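Local coordinates for uncharacterized protein (Novosphingobium aromaticivorans, PDB 3M7A) that is of unknown function but belongs to the DUF192 (COG1430) family and folds as a single small domain built mainly of beta strands, at residues A[32-37]-A[128-133]; A[65-70]-A[117-122]; A[76-81]-A[105-110]; A[92-97]-A[135-140]. One frame throughout, in Å; residues are numbered along the deposited sequence.

Contact 1: residues A[32-37]-A[128-133]; sequences GRHVFR and ARLGIK
H34 and F36, on one face of strand 32-41, pack against L130 and I132 where helix 126-130 ends in a Schellman motif. The CB of L130 sits over a face of the H34 imidazole as a CH-pi contact, 3.9 Å from the ring centroid and 30° off its normal. I132 CG1 approaches the same ring obliquely, 3.7 Å from H34 CD2. Deeper in, the phenyl of F36 takes both residues at its edge: its CZ lies 3.7 Å from L130 CD1 and 4.1 Å from I132 CD1. I132 reaches both rings because CG1 is anti to its carbonyl carbon (chi1 -67°), which brings CD1 close to both. The Schellman turn pairs I132 N with A127 O and, weakly, G131 N with A128 O; G131, at positive phi, is its C-prime residue. Farther out, F36 also packs on L120 and I122 of strand 118-123. H34 NE2 is hydrogen-bonded to S31 OG. On the helix side of the imidazole, H34 CE1 rests 3.5 Å from L130 CB.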
loop_
_atom_site.group_PDB
_atom_site.type_symbol
_atom_site.label_atom_id
_atom_site.label_comp_id
_atom_site.label_asym_id
_atom_site.label_seq_id
_atom_site.Cartn_x
_atom_site.Cartn_y
_atom_site.Cartn_z
ATOM N N GLY A 32 -16.701 2.625 -2.840
ATOM C CA GLY A 32 -16.778 1.367 -3.539
ATOM C C GLY A 32 -15.630 0.435 -3.142
ATOM O O GLY A 32 -15.083 0.552 -2.038
ATOM N N ARG A 33 -15.279 -0.459 -4.058
ATOM C CA ARG A 33 -14.269 -1.470 -3.839
ATOM C C ARG A 33 -13.183 -1.301 -4.870
ATOM O O ARG A 33 -13.459 -1.307 -6.068
ATOM C CB ARG A 33 -14.871 -2.883 -3.886
ATOM C CG ARG A 33 -13.875 -4.029 -3.656
ATOM C CD ARG A 33 -14.619 -5.337 -3.661
ATOM N NE ARG A 33 -13.890 -6.506 -3.184
ATOM C CZ ARG A 33 -13.783 -6.883 -1.913
ATOM N NH1 ARG A 33 -14.240 -6.109 -0.939
ATOM N NH2 ARG A 33 -13.245 -8.061 -1.616
ATOM N N HIS A 34 -11.946 -1.173 -4.382
ATOM C CA HIS A 34 -10.748 -0.989 -5.209
ATOM C C HIS A 34 -9.833 -2.174 -5.010
ATOM O O HIS A 34 -9.775 -2.721 -3.901
ATOM C CB HIS A 34 -10.013 0.293 -4.806
ATOM C CG HIS A 34 -10.911 1.471 -4.740
ATOM N ND1 HIS A 34 -11.297 2.179 -5.853
ATOM C CD2 HIS A 34 -11.546 2.035 -3.689
ATOM C CE1 HIS A 34 -12.125 3.140 -5.489
ATOM N NE2 HIS A 34 -12.288 3.085 -4.178
ATOM N N VAL A 35 -9.105 -2.545 -6.058
ATOM C CA VAL A 35 -8.282 -3.745 -6.048
ATOM C C VAL A 35 -6.877 -3.420 -6.557
ATOM O O VAL A 35 -6.736 -2.795 -7.602
ATOM C CB VAL A 35 -8.885 -4.860 -6.975
ATOM C CG1 VAL A 35 -8.038 -6.126 -6.884
ATOM C CG2 VAL A 35 -10.320 -5.139 -6.601
ATOM N N PHE A 36 -5.857 -3.831 -5.809
ATOM C CA PHE A 36 -4.456 -3.618 -6.157
ATOM C C PHE A 36 -3.721 -4.947 -6.130
ATOM O O PHE A 36 -3.718 -5.605 -5.100
ATOM C CB PHE A 36 -3.809 -2.617 -5.207
ATOM C CG PHE A 36 -4.534 -1.315 -5.154
ATOM C CD1 PHE A 36 -4.306 -0.343 -6.107
ATOM C CD2 PHE A 36 -5.496 -1.060 -4.183
ATOM C CE1 PHE A 36 -4.986 0.868 -6.086
ATOM C CE2 PHE A 36 -6.201 0.134 -4.155
ATOM C CZ PHE A 36 -5.936 1.108 -5.095
ATOM N N ARG A 37 -3.036 -5.294 -7.212
ATOM C CA ARG A 37 -2.120 -6.425 -7.207
ATOM C C ARG A 37 -0.823 -5.943 -6.547
ATOM O O ARG A 37 -0.110 -5.124 -7.127
ATOM C CB ARG A 37 -1.829 -6.903 -8.633
ATOM C CG ARG A 37 -2.992 -7.363 -9.453
ATOM C CD ARG A 37 -3.550 -8.617 -8.979
ATOM N NE ARG A 37 -2.594 -9.730 -8.991
ATOM C CZ ARG A 37 -2.887 -10.968 -8.601
ATOM N NH1 ARG A 37 -4.115 -11.258 -8.135
ATOM N NH2 ARG A 37 -1.935 -11.912 -8.621
ATOM N N ALA A 128 -7.074 9.882 -3.418
ATOM C CA ALA A 128 -8.108 10.901 -3.546
ATOM C C ALA A 128 -8.892 10.759 -4.841
ATOM O O ALA A 128 -10.105 10.997 -4.879
ATOM C CB ALA A 128 -7.514 12.333 -3.406
ATOM N N ARG A 129 -8.221 10.395 -5.921
ATOM C CA ARG A 129 -8.940 10.183 -7.179
ATOM C C ARG A 129 -10.002 9.090 -7.017
ATOM O O ARG A 129 -11.108 9.195 -7.549
ATOM C CB ARG A 129 -7.983 9.812 -8.301
ATOM C CG ARG A 129 -8.713 9.367 -9.583
ATOM C CD ARG A 129 -7.737 8.975 -10.668
ATOM N NE ARG A 129 -8.423 8.437 -11.841
ATOM C CZ ARG A 129 -8.884 9.143 -12.857
ATOM N NH1 ARG A 129 -8.722 10.446 -12.907
ATOM N NH2 ARG A 129 -9.518 8.519 -13.852
ATOM N N LEU A 130 -9.656 8.053 -6.265
ATOM C CA LEU A 130 -10.524 6.889 -6.041
ATOM C C LEU A 130 -11.556 7.067 -4.954
ATOM O O LEU A 130 -12.573 6.354 -4.944
ATOM C CB LEU A 130 -9.673 5.648 -5.744
ATOM C CG LEU A 130 -8.794 5.151 -6.895
ATOM C CD1 LEU A 130 -7.960 3.953 -6.431
ATOM C CD2 LEU A 130 -9.591 4.822 -8.145
ATOM N N GLY A 131 -11.298 7.981 -4.039
ATOM C CA GLY A 131 -12.148 8.165 -2.892
ATOM C C GLY A 131 -11.823 7.324 -1.678
ATOM O O GLY A 131 -12.674 7.206 -0.796
ATOM N N ILE A 132 -10.622 6.758 -1.622
ATOM C CA ILE A 132 -10.189 5.977 -0.463
ATOM C C ILE A 132 -10.017 6.929 0.719
ATOM O O ILE A 132 -9.421 8.008 0.582
ATOM C CB ILE A 132 -8.899 5.193 -0.790
ATOM C CG1 ILE A 132 -9.173 4.104 -1.838
ATOM C CG2 ILE A 132 -8.300 4.589 0.488
ATOM C CD1 ILE A 132 -7.940 3.424 -2.399
ATOM N N LYS A 133 -10.571 6.543 1.869
ATOM C CA LYS A 133 -10.610 7.410 3.053
ATOM C C LYS A 133 -10.308 6.642 4.334
ATOM O O LYS A 133 -10.530 5.448 4.399
ATOM C CB LYS A 133 -11.987 8.073 3.161
ATOM C CG LYS A 133 -12.197 9.158 2.096
ATOM C CD LYS A 133 -13.587 9.724 2.055
ATOM C CE LYS A 133 -13.674 10.789 0.970
ATOM N NZ LYS A 133 -12.662 11.860 1.141
#

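Contact 2: residues A[65-70]-A[117-122]; sequences FLRNPP and LAVLEI
Antiparallel pairing of strand 61-66 with strand 118-123 joins F65 to V119 as a hydrogen-bonded pair and L66 to A118 as a non-hydrogen-bonded one. F65 N donates to V119 O at 2.8 Å and V119 N returns a bond to F65 O, which also receives a CA-H...O contact from A118 CA at 3.0 Å. Past the end of the strand, R67 N bonds L117 O at 3.0 Å. On the face holding F65, V119 and E121, the phenyl ring reaches along the partner strand: F65 CE1 comes within 3.4 Å of E121 CD, ring and carboxylate planes 57° apart, and V119 O lies at the ring edge. E121 swings CG to the side of its backbone N (chi1 -67°) and, with its chain extended, brings its carboxylate obliquely against CE1 and CZ. On the other face L66 CD2 touches A118 CB at 3.8 Å. P70, following a cis peptide before P69, folds back so that its CB meets L117 CA at 3.9 Å. L117 and A118 form a classic beta bulge opposite V89 of strand 84-89, and strand 118-123 lies between strands 61-66 and 84-89; F75 of strand 72-75 meets F65 edge-to-face.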
loop_
_atom_site.group_PDB
_atom_site.type_symbol
_atom_site.label_atom_id
_atom_site.label_comp_id
_atom_site.label_asym_id
_atom_site.label_seq_id
_atom_site.Cartn_x
_atom_site.Cartn_y
_atom_site.Cartn_z
ATOM N N PHE A 65 2.724 -3.940 2.964
ATOM C CA PHE A 65 3.700 -4.147 4.007
ATOM C C PHE A 65 2.943 -4.755 5.182
ATOM O O PHE A 65 2.054 -4.112 5.727
ATOM C CB PHE A 65 4.317 -2.817 4.436
ATOM C CG PHE A 65 5.051 -2.040 3.341
ATOM C CD1 PHE A 65 4.370 -1.469 2.292
ATOM C CD2 PHE A 65 6.418 -1.819 3.432
ATOM C CE1 PHE A 65 5.053 -0.748 1.336
ATOM C CE2 PHE A 65 7.097 -1.090 2.475
ATOM C CZ PHE A 65 6.414 -0.544 1.428
ATOM N N LEU A 66 3.235 -6.004 5.546
ATOM C CA LEU A 66 2.481 -6.731 6.576
ATOM C C LEU A 66 3.358 -6.832 7.803
ATOM O O LEU A 66 4.500 -7.305 7.731
ATOM C CB LEU A 66 2.049 -8.116 6.111
ATOM C CG LEU A 66 1.034 -8.145 4.988
ATOM C CD1 LEU A 66 0.648 -9.620 4.704
ATOM C CD2 LEU A 66 -0.199 -7.246 5.277
ATOM N N ARG A 67 2.825 -6.367 8.921
ATOM C CA ARG A 67 3.640 -6.131 10.095
ATOM C C ARG A 67 3.223 -6.940 11.282
ATOM O O ARG A 67 2.079 -6.958 11.673
ATOM C CB ARG A 67 3.591 -4.665 10.477
ATOM C CG ARG A 67 4.086 -3.793 9.350
ATOM C CD ARG A 67 3.840 -2.342 9.596
ATOM N NE ARG A 67 4.469 -1.804 10.797
ATOM C CZ ARG A 67 5.750 -1.483 10.894
ATOM N NH1 ARG A 67 6.592 -1.666 9.886
ATOM N NH2 ARG A 67 6.219 -0.956 12.007
ATOM N N ASN A 68 4.203 -7.604 11.870
ATOM C CA ASN A 68 3.999 -8.369 13.091
ATOM C C ASN A 68 5.328 -8.411 13.846
ATOM O O ASN A 68 6.286 -8.995 13.344
ATOM C CB ASN A 68 3.490 -9.786 12.828
ATOM C CG ASN A 68 3.065 -10.491 14.105
ATOM O OD1 ASN A 68 3.304 -9.993 15.215
ATOM N ND2 ASN A 68 2.448 -11.653 13.970
ATOM N N PRO A 69 5.403 -7.796 15.041
ATOM C CA PRO A 69 4.320 -7.090 15.723
ATOM C C PRO A 69 3.872 -5.824 14.974
ATOM O O PRO A 69 4.654 -5.246 14.197
ATOM C CB PRO A 69 4.946 -6.736 17.072
ATOM C CG PRO A 69 6.374 -6.542 16.761
ATOM C CD PRO A 69 6.700 -7.572 15.716
ATOM N N PRO A 70 2.623 -5.387 15.199
ATOM C CA PRO A 70 2.091 -4.228 14.456
ATOM C C PRO A 70 2.540 -2.900 15.067
ATOM O O PRO A 70 1.730 -2.069 15.451
ATOM C CB PRO A 70 0.577 -4.425 14.575
ATOM C CG PRO A 70 0.449 -5.062 15.970
ATOM C CD PRO A 70 1.587 -6.032 16.034
ATOM N N LEU A 117 -0.810 -2.393 11.489
ATOM C CA LEU A 117 -0.886 -3.783 11.046
ATOM C C LEU A 117 -0.376 -3.945 9.614
ATOM O O LEU A 117 0.236 -4.959 9.281
ATOM C CB LEU A 117 -2.339 -4.260 11.185
ATOM C CG LEU A 117 -2.582 -5.693 10.719
ATOM C CD1 LEU A 117 -1.816 -6.710 11.583
ATOM C CD2 LEU A 117 -4.079 -5.992 10.765
ATOM N N ALA A 118 -0.689 -2.983 8.752
ATOM C CA ALA A 118 -0.291 -3.056 7.347
ATOM C C ALA A 118 -0.149 -1.654 6.785
ATOM O O ALA A 118 -0.700 -0.703 7.317
ATOM C CB ALA A 118 -1.322 -3.868 6.536
ATOM N N VAL A 119 0.569 -1.544 5.681
ATOM C CA VAL A 119 0.667 -0.338 4.903
ATOM C C VAL A 119 0.491 -0.711 3.443
ATOM O O VAL A 119 1.049 -1.693 2.990
ATOM C CB VAL A 119 2.033 0.358 5.096
ATOM C CG1 VAL A 119 2.097 1.665 4.309
ATOM C CG2 VAL A 119 2.290 0.628 6.602
ATOM N N LEU A 120 -0.301 0.082 2.718
ATOM C CA LEU A 120 -0.500 -0.108 1.295
ATOM C C LEU A 120 0.014 1.146 0.600
ATOM O O LEU A 120 -0.440 2.268 0.888
ATOM C CB LEU A 120 -1.975 -0.335 0.984
ATOM C CG LEU A 120 -2.289 -0.422 -0.501
ATOM C CD1 LEU A 120 -1.671 -1.681 -1.160
ATOM C CD2 LEU A 120 -3.808 -0.433 -0.721
ATOM N N GLU A 121 0.976 0.962 -0.297
ATOM C CA GLU A 121 1.464 2.054 -1.146
ATOM C C GLU A 121 0.930 1.916 -2.571
ATOM O O GLU A 121 0.998 0.845 -3.153
ATOM C CB GLU A 121 3.003 2.073 -1.198
ATOM C CG GLU A 121 3.630 2.439 0.132
ATOM C CD GLU A 121 5.136 2.457 0.159
ATOM O OE1 GLU A 121 5.788 2.028 -0.793
ATOM O OE2 GLU A 121 5.665 2.896 1.200
ATOM N N ILE A 122 0.378 3.012 -3.072
ATOM C CA ILE A 122 -0.151 3.112 -4.423
ATOM C C ILE A 122 0.343 4.435 -5.022
ATOM O O ILE A 122 0.947 5.261 -4.352
ATOM C CB ILE A 122 -1.691 3.038 -4.429
ATOM C CG1 ILE A 122 -2.343 4.230 -3.715
ATOM C CG2 ILE A 122 -2.141 1.691 -3.839
ATOM C CD1 ILE A 122 -3.879 4.196 -3.770
#

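Contact 3: residues A[76-81]-A[105-110]; sequences WMRNTV and YDETPL
The indole of W76 has E107 O at its edge and R78 CB over the centre of one face, 3.6 Å above its plane. In the conformer described, R78 bends at chi3 (-79°), which puts W76 CH2 under one face of its guanidinium, offset toward the rim. At the guanidinium edge, R78 NE donates to E107 OE2 at 3.0 Å in a salt bridge; that oxygen is met from above the carboxylate plane, 73° out of it, while R78 NH2 adds weaker bonds to both E107 oxygens. E107 CB runs alongside W76 CE3 at 3.7 Å. The Y105 ring has T80 O over the centre of one face, and its OH rests 3.5 Å from V81 CG2. A type II beta turn, M77 to T80, docks on the loop before strand 110-112, where D106 forms an Asx turn. M77 N bonds D106 O at 2.9 Å; Y105 N bonds M77 O and T80 O weakly. D106 OD1 accepts from both T108 N and T108 OG1, the latter at 2.6 Å.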
loop_
_atom_site.group_PDB
_atom_site.type_symbol
_atom_site.label_atom_id
_atom_site.label_comp_id
_atom_site.label_asym_id
_atom_site.label_seq_id
_atom_site.Cartn_x
_atom_site.Cartn_y
_atom_site.Cartn_z
ATOM N N TRP A 76 9.581 7.002 4.788
ATOM C CA TRP A 76 10.199 8.122 4.093
ATOM C C TRP A 76 10.399 7.766 2.623
ATOM O O TRP A 76 10.091 6.667 2.220
ATOM C CB TRP A 76 11.527 8.547 4.734
ATOM C CG TRP A 76 12.671 7.576 4.644
ATOM C CD1 TRP A 76 12.626 6.269 4.287
ATOM C CD2 TRP A 76 14.038 7.868 4.957
ATOM N NE1 TRP A 76 13.886 5.717 4.367
ATOM C CE2 TRP A 76 14.768 6.687 4.764
ATOM C CE3 TRP A 76 14.715 9.022 5.354
ATOM C CZ2 TRP A 76 16.146 6.610 5.007
ATOM C CZ3 TRP A 76 16.076 8.952 5.571
ATOM C CH2 TRP A 76 16.776 7.757 5.386
HETATM N N MSE A 77 10.910 8.724 1.844
HETATM C CA MSE A 77 11.001 8.592 0.410
HETATM C C MSE A 77 12.443 8.619 -0.103
HETATM O O MSE A 77 12.678 8.797 -1.287
HETATM C CB MSE A 77 10.140 9.662 -0.266
HETATM C CG MSE A 77 8.651 9.516 0.026
HETATM SE SE MSE A 77 7.830 7.970 -0.815
HETATM C CE MSE A 77 7.617 8.770 -2.559
ATOM N N ARG A 78 13.413 8.353 0.775
ATOM C CA ARG A 78 14.786 8.190 0.314
ATOM C C ARG A 78 14.815 7.139 -0.816
ATOM O O ARG A 78 14.192 6.074 -0.700
ATOM C CB ARG A 78 15.721 7.800 1.465
ATOM C CG ARG A 78 17.178 7.563 0.997
ATOM C CD ARG A 78 18.238 7.431 2.065
ATOM N NE ARG A 78 18.653 8.728 2.599
ATOM C CZ ARG A 78 19.635 8.891 3.484
ATOM N NH1 ARG A 78 20.307 7.844 3.952
ATOM N NH2 ARG A 78 19.941 10.109 3.909
ATOM N N ASN A 79 15.533 7.457 -1.905
ATOM C CA ASN A 79 15.670 6.581 -3.072
ATOM C C ASN A 79 14.384 6.213 -3.797
ATOM O O ASN A 79 14.421 5.365 -4.665
ATOM C CB ASN A 79 16.429 5.281 -2.724
ATOM C CG ASN A 79 17.855 5.531 -2.294
ATOM O OD1 ASN A 79 18.532 6.413 -2.849
ATOM N ND2 ASN A 79 18.335 4.742 -1.349
ATOM N N THR A 80 13.284 6.874 -3.468
ATOM C CA THR A 80 12.008 6.614 -4.113
ATOM C C THR A 80 11.781 7.687 -5.156
ATOM O O THR A 80 11.735 8.884 -4.854
ATOM C CB THR A 80 10.874 6.484 -3.087
ATOM O OG1 THR A 80 11.255 5.486 -2.121
ATOM C CG2 THR A 80 9.550 6.115 -3.743
ATOM N N VAL A 81 11.635 7.207 -6.383
ATOM C CA VAL A 81 11.622 8.020 -7.597
ATOM C C VAL A 81 10.224 8.491 -8.010
ATOM O O VAL A 81 10.070 9.530 -8.673
ATOM C CB VAL A 81 12.217 7.171 -8.764
ATOM C CG1 VAL A 81 12.228 7.925 -10.082
ATOM C CG2 VAL A 81 13.604 6.648 -8.373
ATOM N N TYR A 105 12.252 11.288 -3.079
ATOM C CA TYR A 105 13.523 11.622 -2.444
ATOM C C TYR A 105 13.386 12.351 -1.101
ATOM O O TYR A 105 14.398 12.564 -0.424
ATOM C CB TYR A 105 14.463 12.393 -3.382
ATOM C CG TYR A 105 14.548 11.788 -4.746
ATOM C CD1 TYR A 105 15.199 10.572 -4.937
ATOM C CD2 TYR A 105 13.903 12.374 -5.845
ATOM C CE1 TYR A 105 15.246 9.969 -6.160
ATOM C CE2 TYR A 105 13.965 11.778 -7.104
ATOM C CZ TYR A 105 14.629 10.571 -7.246
ATOM O OH TYR A 105 14.735 9.960 -8.482
ATOM N N ASP A 106 12.164 12.673 -0.679
ATOM C CA ASP A 106 11.949 13.431 0.535
ATOM C C ASP A 106 12.204 12.563 1.767
ATOM O O ASP A 106 11.566 11.523 1.969
ATOM C CB ASP A 106 10.514 13.980 0.510
ATOM C CG ASP A 106 10.176 14.915 1.652
ATOM O OD1 ASP A 106 11.056 15.245 2.479
ATOM O OD2 ASP A 106 8.985 15.309 1.706
ATOM N N GLU A 107 13.119 13.026 2.623
ATOM C CA GLU A 107 13.468 12.291 3.840
ATOM C C GLU A 107 12.593 12.634 5.054
ATOM O O GLU A 107 12.766 12.023 6.100
ATOM C CB GLU A 107 14.957 12.463 4.134
ATOM C CG GLU A 107 15.757 11.867 2.978
ATOM C CD GLU A 107 17.236 11.944 3.131
ATOM O OE1 GLU A 107 17.726 12.253 4.221
ATOM O OE2 GLU A 107 17.922 11.625 2.132
ATOM N N THR A 108 11.625 13.528 4.883
ATOM C CA THR A 108 10.693 13.877 5.939
ATOM C C THR A 108 9.956 12.619 6.422
ATOM O O THR A 108 9.471 11.841 5.605
ATOM C CB THR A 108 9.638 14.873 5.428
ATOM O OG1 THR A 108 10.300 16.012 4.853
ATOM C CG2 THR A 108 8.707 15.315 6.557
ATOM N N PRO A 109 9.872 12.415 7.748
ATOM C CA PRO A 109 9.192 11.225 8.228
ATOM C C PRO A 109 7.701 11.324 7.982
ATOM O O PRO A 109 7.098 12.403 8.132
ATOM C CB PRO A 109 9.500 11.213 9.730
ATOM C CG PRO A 109 9.860 12.636 10.050
ATOM C CD PRO A 109 10.507 13.174 8.832
ATOM N N LEU A 110 7.111 10.182 7.667
ATOM C CA LEU A 110 5.679 10.077 7.381
ATOM C C LEU A 110 5.127 9.050 8.351
ATOM O O LEU A 110 5.206 7.851 8.108
ATOM C CB LEU A 110 5.473 9.620 5.937
ATOM C CG LEU A 110 6.150 10.510 4.893
ATOM C CD1 LEU A 110 6.055 9.815 3.547
ATOM C CD2 LEU A 110 5.528 11.931 4.892
#

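Contact 4: residues A[92-97]-A[135-140]; sequences DRRVMN and GDKVEW
R93 turns CG away from its carbonyl carbon (chi1 -64°) and extends its chain to NE, which lays the guanidinium flat on W140; W140 CG stands between its backbone N and carbonyl carbon, which turns the indole to meet it. The two planes are 13° apart, with R93 CZ 3.9 Å from the centroid of the six-membered ring, a cation-pi stack. R93 NH1 has two further partners: W140 O of the C-terminal carboxylate, at 3.1 Å in the guanidinium plane, and E139 OE1, a salt bridge of 2.9 Å tilted 31° from that plane. Water 1 joins R93 NH2 to W140 O, so stack, bonds and water together fix the group's rotation. R94 NH1 reaches G135 O at 2.8 Å, head-on to the carbonyl, and K137 CD lies over one face of the R94 guanidinium. The like charges of R94 NE and K137 NZ come close together, while K137 NZ donates to D92 O at 2.7 Å and shares water 2 with R94 NH2. V95 CG2 packs on V138 CG2 at 3.6 Å. Along the backbones, V138 N bonds R93 O at 2.8 Å, V95 N bonds D136 O, and G135 N bonds V95 O. D92 OD1 accepts from R94 N. This is an Asx turn leading into strand 95-102, and a single bridge, R94 with K137, joins it to the C-terminal strand 137-139.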
loop_
_atom_site.group_PDB
_atom_site.type_symbol
_atom_site.label_atom_id
_atom_site.label_comp_id
_atom_site.label_asym_id
_atom_site.label_seq_id
_atom_site.Cartn_x
_atom_site.Cartn_y
_atom_site.Cartn_z
ATOM N N ASP A 92 -7.749 -3.367 13.238
ATOM C CA ASP A 92 -9.039 -3.786 12.748
ATOM C C ASP A 92 -9.134 -3.810 11.221
ATOM O O ASP A 92 -10.230 -3.916 10.670
ATOM C CB ASP A 92 -10.132 -2.855 13.310
ATOM C CG ASP A 92 -9.915 -1.391 12.933
ATOM O OD1 ASP A 92 -8.877 -1.074 12.288
ATOM O OD2 ASP A 92 -10.727 -0.519 13.305
ATOM N N ARG A 93 -7.991 -3.741 10.537
ATOM C CA ARG A 93 -7.920 -3.698 9.078
ATOM C C ARG A 93 -8.610 -2.474 8.471
ATOM O O ARG A 93 -8.955 -2.484 7.296
ATOM C CB ARG A 93 -8.378 -5.000 8.427
ATOM C CG ARG A 93 -7.499 -6.182 8.774
ATOM C CD ARG A 93 -7.738 -7.322 7.834
ATOM N NE ARG A 93 -6.883 -8.460 8.141
ATOM C CZ ARG A 93 -6.518 -9.418 7.285
ATOM N NH1 ARG A 93 -6.981 -9.460 6.024
ATOM N NH2 ARG A 93 -5.669 -10.347 7.709
ATOM N N ARG A 94 -8.716 -1.380 9.228
ATOM C CA ARG A 94 -9.255 -0.140 8.669
ATOM C C ARG A 94 -8.138 0.890 8.490
ATOM O O ARG A 94 -7.177 0.964 9.275
ATOM C CB ARG A 94 -10.392 0.414 9.534
ATOM C CG ARG A 94 -11.593 -0.473 9.532
ATOM C CD ARG A 94 -12.773 0.125 10.299
ATOM N NE ARG A 94 -13.908 -0.805 10.253
ATOM C CZ ARG A 94 -14.759 -0.948 9.234
ATOM N NH1 ARG A 94 -14.636 -0.218 8.126
ATOM N NH2 ARG A 94 -15.719 -1.869 9.300
ATOM N N VAL A 95 -8.297 1.727 7.468
ATOM C CA VAL A 95 -7.352 2.810 7.215
ATOM C C VAL A 95 -7.422 3.800 8.376
ATOM O O VAL A 95 -8.491 4.282 8.734
ATOM C CB VAL A 95 -7.674 3.515 5.879
ATOM C CG1 VAL A 95 -6.749 4.731 5.659
ATOM C CG2 VAL A 95 -7.623 2.549 4.680
HETATM N N MSE A 96 -6.264 4.095 8.962
HETATM C CA MSE A 96 -6.141 5.107 10.003
HETATM C C MSE A 96 -5.881 6.495 9.423
HETATM O O MSE A 96 -6.480 7.488 9.852
HETATM C CB MSE A 96 -4.989 4.775 10.953
HETATM C CG MSE A 96 -5.192 3.508 11.740
HETATM SE SE MSE A 96 -3.718 3.113 12.932
HETATM C CE MSE A 96 -2.332 2.822 11.638
ATOM N N ASN A 97 -4.959 6.563 8.479
ATOM C CA ASN A 97 -4.499 7.804 7.936
ATOM C C ASN A 97 -3.752 7.512 6.635
ATOM O O ASN A 97 -3.333 6.369 6.358
ATOM C CB ASN A 97 -3.604 8.600 8.907
ATOM C CG ASN A 97 -2.259 7.954 9.184
ATOM O OD1 ASN A 97 -2.185 6.842 9.725
ATOM N ND2 ASN A 97 -1.190 8.671 8.854
ATOM N N GLY A 135 -10.965 4.901 7.669
ATOM C CA GLY A 135 -12.117 4.075 7.977
ATOM C C GLY A 135 -12.410 2.953 6.991
ATOM O O GLY A 135 -13.086 1.973 7.343
ATOM N N ASP A 136 -11.909 3.054 5.769
ATOM C CA ASP A 136 -12.161 2.022 4.771
ATOM C C ASP A 136 -11.467 0.730 5.182
ATOM O O ASP A 136 -10.447 0.724 5.868
ATOM C CB ASP A 136 -11.643 2.451 3.407
ATOM C CG ASP A 136 -12.479 3.544 2.781
ATOM O OD1 ASP A 136 -13.513 3.963 3.366
ATOM O OD2 ASP A 136 -12.064 3.989 1.710
ATOM N N LYS A 137 -12.080 -0.378 4.784
ATOM C CA LYS A 137 -11.619 -1.716 5.168
ATOM C C LYS A 137 -10.641 -2.207 4.105
ATOM O O LYS A 137 -10.947 -2.268 2.898
ATOM C CB LYS A 137 -12.801 -2.684 5.310
ATOM C CG LYS A 137 -12.459 -4.031 5.957
ATOM C CD LYS A 137 -12.473 -3.910 7.507
ATOM C CE LYS A 137 -12.524 -5.238 8.228
ATOM N NZ LYS A 137 -12.474 -5.058 9.724
ATOM N N VAL A 138 -9.469 -2.625 4.557
ATOM C CA VAL A 138 -8.429 -3.187 3.686
ATOM C C VAL A 138 -8.305 -4.673 3.971
ATOM O O VAL A 138 -8.219 -5.067 5.140
ATOM C CB VAL A 138 -7.076 -2.471 3.911
ATOM C CG1 VAL A 138 -5.996 -3.007 2.962
ATOM C CG2 VAL A 138 -7.246 -0.936 3.809
ATOM N N GLU A 139 -8.325 -5.495 2.923
ATOM C CA GLU A 139 -8.231 -6.943 3.080
ATOM C C GLU A 139 -7.189 -7.521 2.144
ATOM O O GLU A 139 -6.979 -7.045 1.031
ATOM C CB GLU A 139 -9.582 -7.595 2.781
ATOM C CG GLU A 139 -10.687 -7.237 3.746
ATOM C CD GLU A 139 -10.586 -7.943 5.090
ATOM O OE1 GLU A 139 -9.682 -8.800 5.274
ATOM O OE2 GLU A 139 -11.431 -7.640 5.970
ATOM N N TRP A 140 -6.525 -8.539 2.661
ATOM C CA TRP A 140 -5.528 -9.299 1.937
ATOM C C TRP A 140 -5.573 -10.743 2.420
ATOM O O TRP A 140 -6.262 -11.018 3.442
ATOM C CB TRP A 140 -4.114 -8.727 2.173
ATOM C CG TRP A 140 -3.747 -8.675 3.647
ATOM C CD1 TRP A 140 -3.129 -9.658 4.388
ATOM C CD2 TRP A 140 -4.022 -7.618 4.577
ATOM N NE1 TRP A 140 -2.995 -9.261 5.677
ATOM C CE2 TRP A 140 -3.533 -8.020 5.835
ATOM C CE3 TRP A 140 -4.611 -6.359 4.469
ATOM C CZ2 TRP A 140 -3.642 -7.217 6.970
ATOM C CZ3 TRP A 140 -4.710 -5.559 5.604
ATOM C CH2 TRP A 140 -4.213 -5.986 6.821
ATOM O OXT TRP A 140 -4.913 -11.603 1.818
HETATM O O HOH W 1 -5.225 -12.463 5.749
HETATM O O HOH W 2 -15.358 -4.573 10.495
#

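In the fold
Contacts 1, 2 and 4 reach the same mixed sheet, whereas contact 3 joins two surface loops. Contacts 1 and 2, centres 17 Å apart on opposite sides of the chain's centre, touch through packing between strands 32-41 and 118-123. The centre of contact 4 lies about 12 Å from that of contact 1 and 11 Å from that of contact 2; W140 packs on L66, L117 and A118, so the C-terminus closes against strands 61-66 and 118-123. Contact 3 has its centre about 23 Å from those of contacts 1 and 4. Along the chain, contact 1 encloses contact 2, which encloses contact 3, and contact 4 interlocks with all three, knitting early and late segments into one compact domain.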